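PDB 4N5H: Esterase/lipase from Lactobacillus rhamnosus, which probably hydrolyses carboxylic esters, and may also transfer acyl groups, as a serine esterase of the alpha/beta-hydrolase fold. Local coordinates for residues Y26-W37 and N83-S94. The protein carries 1 engineered substitution. Sequence-based numbering, arbitrary orientation. Where two conformers were deposited one is given.
Sequences YADERVPEDVHW and NLNRNYCRYLAS. With IPA (isopropyl alcohol), chain C.
Tyr26 meets the first turn of helix 86-94 with its hydroxyl: Tyr26 OH gives its proton to Leu84 O (2.9 Å, from above the carbonyl plane). The same Tyr26 OH accepts from Asn87 N in an almost straight bond (3.0 Å, 177°). A water that donates to this OH and accepts from Tyr88 N adds a third link. Asn87 ND2 reaches Glu29 OE1 at 2.8 Å, in the amide plane but from above the carboxylate. ND2 also donates to a water bonded to Tyr26 O and Glu29 O. The other end of that amide, OD1, takes NH1 of Arg90; in the conformers given, Glu29 and Arg90 would hold the amide's rotation.

Two cation-pi contacts accompany these bonds. The guanidinium of Arg86 lies flat over one face of Tyr26, planes 13° apart and centres 3.7 Å apart, while its NH1 holds Asn83 O and an isopropyl alcohol molecule, probably from the crystallisation liquor. Trp37, its CG turned between backbone N and carbonyl carbon (chi1 73°), offers its six-membered ring to Arg90, whose NH2, in the conformer given, comes over the face near CZ2. A leucine in place of Tyr26 would probably leave Leu84 O and Asn87 N without their shared partner and Arg86 without its stacking surface.

Apolar packing continues along the helix: Pro32 CG rests on Tyr91 CB (4.1 Å), and Val35 CG2 lies 3.6 Å from Ser94 CB.

The connection from N-terminal helix 2-28 to strand 35-42, which pairs antiparallel with strand 52-58, thus packs along a helix lying against the central sheet of the alpha/beta-hydrolase fold, beside helix 288-311.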
# COMPACT_ATOMS: atom_id res chain seq x y z
N TYR A 26 -9.48 8.65 1.89
CA TYR A 26 -9.46 7.24 1.77
C TYR A 26 -8.08 6.66 2.13
O TYR A 26 -8.00 5.53 2.59
CB TYR A 26 -9.72 6.84 0.37
CG TYR A 26 -11.15 6.57 0.24
CD1 TYR A 26 -11.60 5.29 0.60
CD2 TYR A 26 -12.06 7.49 -0.35
CE1 TYR A 26 -12.95 4.94 0.48
CE2 TYR A 26 -13.43 7.12 -0.52
CZ TYR A 26 -13.86 5.86 -0.07
OH TYR A 26 -15.13 5.36 -0.13
N ALA A 27 -7.02 7.45 1.98
CA ALA A 27 -5.70 6.91 2.35
C ALA A 27 -5.62 6.71 3.82
O ALA A 27 -4.92 5.76 4.22
CB ALA A 27 -4.55 7.83 1.93
N ASP A 28 -6.38 7.47 4.60
CA ASP A 28 -6.26 7.28 6.00
C ASP A 28 -7.39 6.51 6.74
O ASP A 28 -7.20 5.93 7.78
CB ASP A 28 -6.23 8.61 6.61
CG ASP A 28 -4.91 9.34 6.36
OD1 ASP A 28 -3.86 8.72 6.16
OD2 ASP A 28 -4.98 10.54 6.31
N GLU A 29 -8.57 6.59 6.19
CA GLU A 29 -9.75 6.15 6.88
C GLU A 29 -9.70 4.67 7.14
O GLU A 29 -9.33 3.84 6.23
CB GLU A 29 -10.98 6.52 6.03
CG GLU A 29 -12.28 6.34 6.77
CD GLU A 29 -13.55 6.43 5.94
OE1 GLU A 29 -13.55 6.41 4.68
OE2 GLU A 29 -14.61 6.50 6.59
N ARG A 30 -10.18 4.27 8.32
CA ARG A 30 -10.46 2.88 8.60
C ARG A 30 -11.38 2.28 7.56
O ARG A 30 -12.37 2.91 7.15
CB ARG A 30 -11.15 2.75 9.95
CG ARG A 30 -11.26 1.32 10.48
CD ARG A 30 -11.95 1.37 11.82
NE ARG A 30 -12.42 0.04 12.19
CZ ARG A 30 -13.33 -0.17 13.08
NH1 ARG A 30 -13.80 0.84 13.81
NH2 ARG A 30 -13.74 -1.44 13.32
N VAL A 31 -11.10 1.06 7.15
CA VAL A 31 -11.99 0.34 6.20
C VAL A 31 -12.85 -0.65 6.93
O VAL A 31 -12.34 -1.38 7.77
CB VAL A 31 -11.12 -0.40 5.20
CG1 VAL A 31 -11.94 -1.18 4.27
CG2 VAL A 31 -10.22 0.57 4.44
N PRO A 32 -14.15 -0.76 6.56
CA PRO A 32 -14.98 -1.72 7.27
C PRO A 32 -14.44 -3.14 7.04
O PRO A 32 -14.13 -3.45 5.93
CB PRO A 32 -16.41 -1.48 6.69
CG PRO A 32 -16.34 -0.15 6.14
CD PRO A 32 -14.94 0.11 5.67
N GLU A 33 -14.39 -3.92 8.08
CA GLU A 33 -13.85 -5.27 7.98
C GLU A 33 -15.01 -6.30 7.67
O GLU A 33 -16.24 -6.03 7.76
CB GLU A 33 -13.26 -5.72 9.34
CG GLU A 33 -12.20 -4.80 9.98
CD GLU A 33 -12.08 -4.98 11.51
OE1 GLU A 33 -12.75 -4.22 12.27
OE2 GLU A 33 -11.34 -5.88 11.95
N ASP A 34 -14.57 -7.48 7.30
CA ASP A 34 -15.51 -8.57 7.18
C ASP A 34 -16.51 -8.42 6.03
O ASP A 34 -17.67 -8.71 6.13
CB ASP A 34 -16.22 -8.81 8.48
CG ASP A 34 -15.23 -9.04 9.66
OD1 ASP A 34 -14.23 -9.77 9.48
OD2 ASP A 34 -15.52 -8.45 10.72
N VAL A 35 -16.00 -7.84 4.96
CA VAL A 35 -16.78 -7.67 3.71
C VAL A 35 -15.98 -8.21 2.51
O VAL A 35 -14.72 -8.14 2.54
CB VAL A 35 -17.05 -6.17 3.51
CG1 VAL A 35 -17.69 -5.83 2.16
CG2 VAL A 35 -17.98 -5.72 4.64
N HIS A 36 -16.71 -8.75 1.55
CA HIS A 36 -16.17 -9.15 0.25
C HIS A 36 -16.81 -8.26 -0.83
O HIS A 36 -17.94 -7.90 -0.74
CB HIS A 36 -16.54 -10.59 -0.09
CG HIS A 36 -15.88 -11.62 0.78
ND1 HIS A 36 -16.31 -12.92 0.84
CD2 HIS A 36 -14.83 -11.52 1.60
CE1 HIS A 36 -15.55 -13.59 1.70
NE2 HIS A 36 -14.65 -12.76 2.17
N TRP A 37 -16.04 -7.98 -1.86
CA TRP A 37 -16.57 -7.22 -2.99
C TRP A 37 -16.19 -7.95 -4.32
O TRP A 37 -15.14 -8.62 -4.40
CB TRP A 37 -16.22 -5.72 -3.04
CG TRP A 37 -14.81 -5.19 -3.40
CD1 TRP A 37 -13.64 -5.84 -3.37
CD2 TRP A 37 -14.48 -3.80 -3.72
NE1 TRP A 37 -12.62 -5.01 -3.64
CE2 TRP A 37 -13.08 -3.73 -3.86
CE3 TRP A 37 -15.23 -2.61 -3.89
CZ2 TRP A 37 -12.41 -2.49 -4.12
CZ3 TRP A 37 -14.57 -1.41 -4.29
CH2 TRP A 37 -13.18 -1.37 -4.37
N ASN A 83 -16.28 3.52 -7.39
CA ASN A 83 -15.45 3.34 -6.19
C ASN A 83 -15.55 4.45 -5.16
O ASN A 83 -15.06 4.31 -4.01
CB ASN A 83 -13.97 3.15 -6.62
CG ASN A 83 -13.76 1.85 -7.38
OD1 ASN A 83 -14.40 0.82 -7.13
ND2 ASN A 83 -12.91 1.92 -8.40
N LEU A 84 -16.17 5.57 -5.53
CA LEU A 84 -16.21 6.74 -4.66
C LEU A 84 -16.74 6.47 -3.28
O LEU A 84 -16.16 6.93 -2.29
CB LEU A 84 -16.93 7.92 -5.32
CG LEU A 84 -17.05 9.20 -4.53
CD1 LEU A 84 -15.63 9.78 -4.33
CD2 LEU A 84 -17.84 10.24 -5.32
N ASN A 85 -17.89 5.76 -3.22
CA ASN A 85 -18.52 5.43 -1.95
C ASN A 85 -18.23 4.05 -1.47
O ASN A 85 -19.02 3.43 -0.73
CB ASN A 85 -20.07 5.62 -2.13
CG ASN A 85 -20.50 7.08 -2.24
OD1 ASN A 85 -19.70 8.00 -2.17
ND2 ASN A 85 -21.80 7.26 -2.41
N ARG A 86 -17.05 3.52 -1.81
CA ARG A 86 -16.78 2.16 -1.43
C ARG A 86 -16.83 1.87 0.07
O ARG A 86 -17.35 0.82 0.47
CB ARG A 86 -15.52 1.64 -2.05
CG ARG A 86 -14.27 2.28 -1.52
CD ARG A 86 -13.11 1.96 -2.50
NE ARG A 86 -11.86 2.64 -2.18
CZ ARG A 86 -11.52 3.84 -2.60
NH1 ARG A 86 -12.32 4.55 -3.34
NH2 ARG A 86 -10.33 4.34 -2.25
N ASN A 87 -16.32 2.78 0.92
CA ASN A 87 -16.30 2.47 2.37
C ASN A 87 -17.72 2.49 2.94
O ASN A 87 -18.04 1.62 3.71
CB ASN A 87 -15.41 3.44 3.13
CG ASN A 87 -13.94 3.02 3.01
OD1 ASN A 87 -13.57 1.95 2.41
ND2 ASN A 87 -13.09 3.85 3.56
N TYR A 88 -18.53 3.41 2.48
CA TYR A 88 -19.93 3.46 2.92
C TYR A 88 -20.65 2.20 2.48
O TYR A 88 -21.37 1.57 3.27
CB TYR A 88 -20.60 4.67 2.30
CG TYR A 88 -22.09 4.84 2.47
CD1 TYR A 88 -22.93 4.71 1.38
CD2 TYR A 88 -22.66 5.15 3.70
CE1 TYR A 88 -24.29 4.90 1.48
CE2 TYR A 88 -24.01 5.37 3.80
CZ TYR A 88 -24.83 5.30 2.69
OH TYR A 88 -26.18 5.54 2.74
N CYS A 89 -20.46 1.80 1.22
CA CYS A 89 -21.06 0.55 0.74
C CYS A 89 -20.59 -0.66 1.51
O CYS A 89 -21.39 -1.54 1.83
CB CYS A 89 -20.84 0.38 -0.75
SG CYS A 89 -21.80 1.53 -1.79
N ARG A 90 -19.27 -0.76 1.79
CA ARG A 90 -18.79 -1.89 2.60
C ARG A 90 -19.45 -1.89 3.97
O ARG A 90 -19.82 -2.95 4.52
CB ARG A 90 -17.28 -1.77 2.81
CG ARG A 90 -16.43 -1.99 1.56
CD ARG A 90 -14.98 -1.51 1.77
NE ARG A 90 -14.19 -1.93 0.60
CZ ARG A 90 -13.15 -1.21 0.08
NH1 ARG A 90 -12.69 -0.10 0.61
NH2 ARG A 90 -12.52 -1.67 -0.98
N TYR A 91 -19.57 -0.70 4.57
CA TYR A 91 -20.23 -0.64 5.88
C TYR A 91 -21.64 -1.24 5.81
O TYR A 91 -22.04 -2.09 6.62
CB TYR A 91 -20.28 0.76 6.54
CG TYR A 91 -21.03 0.66 7.82
CD1 TYR A 91 -20.43 0.06 8.96
CD2 TYR A 91 -22.36 1.10 7.92
CE1 TYR A 91 -21.16 -0.10 10.11
CE2 TYR A 91 -23.06 0.91 9.11
CZ TYR A 91 -22.46 0.30 10.16
OH TYR A 91 -23.14 0.14 11.37
N LEU A 92 -22.41 -0.77 4.86
CA LEU A 92 -23.78 -1.30 4.78
C LEU A 92 -23.77 -2.81 4.58
O LEU A 92 -24.53 -3.53 5.22
CB LEU A 92 -24.55 -0.57 3.69
CG LEU A 92 -24.66 0.93 3.78
CD1 LEU A 92 -25.35 1.51 2.56
CD2 LEU A 92 -25.36 1.29 5.13
N ALA A 93 -22.93 -3.31 3.68
CA ALA A 93 -22.82 -4.76 3.44
C ALA A 93 -22.44 -5.54 4.70
O ALA A 93 -22.98 -6.63 4.95
CB ALA A 93 -21.78 -5.06 2.32
N SER A 94 -21.58 -4.95 5.50
CA SER A 94 -21.11 -5.61 6.71
C SER A 94 -22.25 -5.86 7.72
O SER A 94 -22.09 -6.73 8.61
CB SER A 94 -19.98 -4.80 7.43
OG SER A 94 -20.51 -3.68 8.15
C1 IPA C . -9.60 7.32 -3.56
C2 IPA C . -10.81 8.02 -4.23
C3 IPA C . -10.25 8.46 -5.57
O2 IPA C . -11.90 7.04 -4.49
O HOH W 1 -17.60 6.03 1.28
O HOH W 2 -10.05 3.94 3.62
O HOH W 3 -19.86 -8.80 8.12